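Side-chain contact in gingipain R (Porphyromonas gingivalis, PDB 1CVR), which cleaves proteins and peptides after arginine residues as a cysteine proteinase with a caspase-like fold: residues Asp139-Gln144 with Ser233-Phe238. Numbering follows the deposited sequence.
Sequences DKWLGQ and SNQLPF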
loop_
_atom_site.group_PDB
_atom_site.type_symbol
_atom_site.label_atom_id
_atom_site.label_comp_id
_atom_site.label_asym_id
_atom_site.label_seq_id
_atom_site.Cartn_x
_atom_site.Cartn_y
_atom_site.Cartn_z
ATOM N N ASP A 139 -18.609 7.423 -2.299
ATOM C CA ASP A 139 -17.446 7.828 -1.512
ATOM C C ASP A 139 -16.836 9.035 -2.219
ATOM O O ASP A 139 -15.846 8.928 -2.940
ATOM C CB ASP A 139 -16.468 6.658 -1.408
ATOM C CG ASP A 139 -16.928 5.630 -0.390
ATOM O OD1 ASP A 139 -16.802 5.921 0.814
ATOM O OD2 ASP A 139 -17.443 4.556 -0.776
ATOM N N LYS A 140 -17.464 10.186 -1.986
ATOM C CA LYS A 140 -17.087 11.453 -2.606
ATOM C C LYS A 140 -15.821 12.109 -2.081
ATOM O O LYS A 140 -15.394 13.123 -2.623
ATOM C CB LYS A 140 -18.229 12.457 -2.465
ATOM C CG LYS A 140 -19.572 12.019 -3.021
ATOM C CD LYS A 140 -19.519 11.696 -4.492
ATOM C CE LYS A 140 -20.916 11.779 -5.096
ATOM N NZ LYS A 140 -21.919 11.021 -4.297
ATOM N N TRP A 141 -15.235 11.561 -1.022
ATOM C CA TRP A 141 -14.003 12.126 -0.473
ATOM C C TRP A 141 -12.797 11.788 -1.351
ATOM O O TRP A 141 -11.726 12.367 -1.191
ATOM C CB TRP A 141 -13.756 11.605 0.953
ATOM C CG TRP A 141 -13.942 10.127 1.049
ATOM C CD1 TRP A 141 -15.138 9.461 1.130
ATOM C CD2 TRP A 141 -12.925 9.118 0.950
ATOM N NE1 TRP A 141 -14.927 8.109 1.083
ATOM C CE2 TRP A 141 -13.581 7.866 0.971
ATOM C CE3 TRP A 141 -11.527 9.149 0.845
ATOM C CZ2 TRP A 141 -12.886 6.649 0.888
ATOM C CZ3 TRP A 141 -10.829 7.931 0.763
ATOM C CH2 TRP A 141 -11.518 6.700 0.784
ATOM N N LEU A 142 -12.959 10.839 -2.267
ATOM C CA LEU A 142 -11.863 10.464 -3.161
ATOM C C LEU A 142 -11.652 11.575 -4.175
ATOM O O LEU A 142 -12.567 12.355 -4.448
ATOM C CB LEU A 142 -12.174 9.135 -3.864
ATOM C CG LEU A 142 -12.044 7.879 -2.974
ATOM C CD1 LEU A 142 -12.869 6.714 -3.516
ATOM C CD2 LEU A 142 -10.584 7.497 -2.904
ATOM N N GLY A 143 -10.439 11.669 -4.717
ATOM C CA GLY A 143 -10.157 12.709 -5.688
ATOM C C GLY A 143 -9.867 14.057 -5.043
ATOM O O GLY A 143 -9.801 15.084 -5.735
ATOM N N GLN A 144 -9.688 14.049 -3.721
ATOM C CA GLN A 144 -9.385 15.264 -2.963
ATOM C C GLN A 144 -8.061 15.067 -2.261
ATOM O O GLN A 144 -7.833 14.040 -1.628
ATOM C CB GLN A 144 -10.506 15.562 -1.964
ATOM C CG GLN A 144 -11.817 15.875 -2.688
ATOM C CD GLN A 144 -12.942 16.326 -1.766
ATOM O OE1 GLN A 144 -13.883 16.985 -2.213
ATOM N NE2 GLN A 144 -12.865 15.957 -0.483
ATOM N N SER A 233 -14.024 8.139 9.398
ATOM C CA SER A 233 -14.410 6.730 9.373
ATOM C C SER A 233 -14.403 6.135 7.984
ATOM O O SER A 233 -15.246 6.471 7.175
ATOM C CB SER A 233 -15.801 6.567 9.984
ATOM O OG SER A 233 -15.778 6.955 11.346
ATOM N N ASN A 234 -13.464 5.231 7.726
ATOM C CA ASN A 234 -13.332 4.603 6.412
ATOM C C ASN A 234 -13.273 5.581 5.224
ATOM O O ASN A 234 -13.714 5.261 4.120
ATOM C CB ASN A 234 -14.426 3.536 6.171
ATOM C CG ASN A 234 -14.048 2.180 6.755
ATOM O OD1 ASN A 234 -12.898 1.747 6.639
ATOM N ND2 ASN A 234 -15.011 1.495 7.359
ATOM N N GLN A 235 -12.735 6.775 5.472
ATOM C CA GLN A 235 -12.512 7.772 4.428
ATOM C C GLN A 235 -11.016 8.042 4.660
ATOM O O GLN A 235 -10.612 9.083 5.187
ATOM C CB GLN A 235 -13.369 9.012 4.667
ATOM C CG GLN A 235 -14.864 8.700 4.611
ATOM C CD GLN A 235 -15.740 9.939 4.574
ATOM O OE1 GLN A 235 -16.954 9.842 4.397
ATOM N NE2 GLN A 235 -15.138 11.102 4.735
ATOM N N LEU A 236 -10.209 7.064 4.258
ATOM C CA LEU A 236 -8.766 7.072 4.514
ATOM C C LEU A 236 -7.799 7.363 3.379
ATOM O O LEU A 236 -7.824 6.704 2.341
ATOM C CB LEU A 236 -8.367 5.717 5.105
ATOM C CG LEU A 236 -9.242 5.133 6.215
ATOM C CD1 LEU A 236 -8.756 3.723 6.555
ATOM C CD2 LEU A 236 -9.199 6.029 7.442
ATOM N N PRO A 237 -6.932 8.363 3.564
ATOM C CA PRO A 237 -5.956 8.687 2.525
ATOM C C PRO A 237 -4.687 7.850 2.732
ATOM O O PRO A 237 -4.519 7.211 3.775
ATOM C CB PRO A 237 -5.669 10.162 2.789
ATOM C CG PRO A 237 -5.595 10.165 4.314
ATOM C CD PRO A 237 -6.861 9.335 4.677
ATOM N N PHE A 238 -3.826 7.801 1.721
ATOM C CA PHE A 238 -2.529 7.166 1.915
ATOM C C PHE A 238 -1.585 8.359 1.872
ATOM O O PHE A 238 -1.941 9.408 1.343
ATOM C CB PHE A 238 -2.215 6.060 0.883
ATOM C CG PHE A 238 -2.514 6.412 -0.551
ATOM C CD1 PHE A 238 -1.571 7.064 -1.341
ATOM C CD2 PHE A 238 -3.743 6.053 -1.119
ATOM C CE1 PHE A 238 -1.843 7.359 -2.684
ATOM C CE2 PHE A 238 -4.028 6.346 -2.467
ATOM C CZ PHE A 238 -3.072 7.001 -3.245
HETATM O O HOH W 1 -15.938 4.392 2.717
#
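Trp141 and Gln235 meet where two loops run into strands of the mixed sheet in this caspase-like fold, and their CH-pi contact illustrates how the aliphatic part of a glutamine can pack on an indole face. Gln235 CA stands over the six-membered ring of Trp141, 3.6 Å from its centroid and almost on the ring normal. From there the glutamine chain, extended beyond CG, runs along the same face toward the pyrrole end, where its CD lies 3.5 Å from Trp141 CD1. The amide is tilted by only 13° from the indole plane, so the carboxamide lies nearly parallel to the indole, above the rim at CD1. The backbone continues the cover, with Leu236 N over the benzene end of the indole, 3.7 Å from Trp141 CH2, while Leu236 O comes in beside Trp141 CZ3. On the opposite face, Leu142 CG and Asp139 O sit toward the rim, so the indole is sandwiched between its own turn and the other loop.

A hydrogen bond at the edge fixes the rotation of the ring. With chi1 at 47°, Trp141 CG lies between the backbone N and the carbonyl carbon, and the indole can direct NE1 back to Asp139 OD1 at 2.9 Å; the bond is nearly straight, in the ring plane, and uses the anti lone pair of the carboxylate. The type I turn from Asp139 to Leu142 brings the two residues together. A water near Asp139 OD1 (2.6 Å) and Asn234 O (2.8 Å) may link the loops, although it has more acceptors in reach than protons to give. Asp139 OD2 is held by Thr136 N.

Trp141 also packs on Ile135 and Ser204. Leu236 and Asn234 rest on Arg127 and His130 of helix 118-133, and the two loops lead into strands 144-149 and 238-242, which flank strand 205-209 in the sheet.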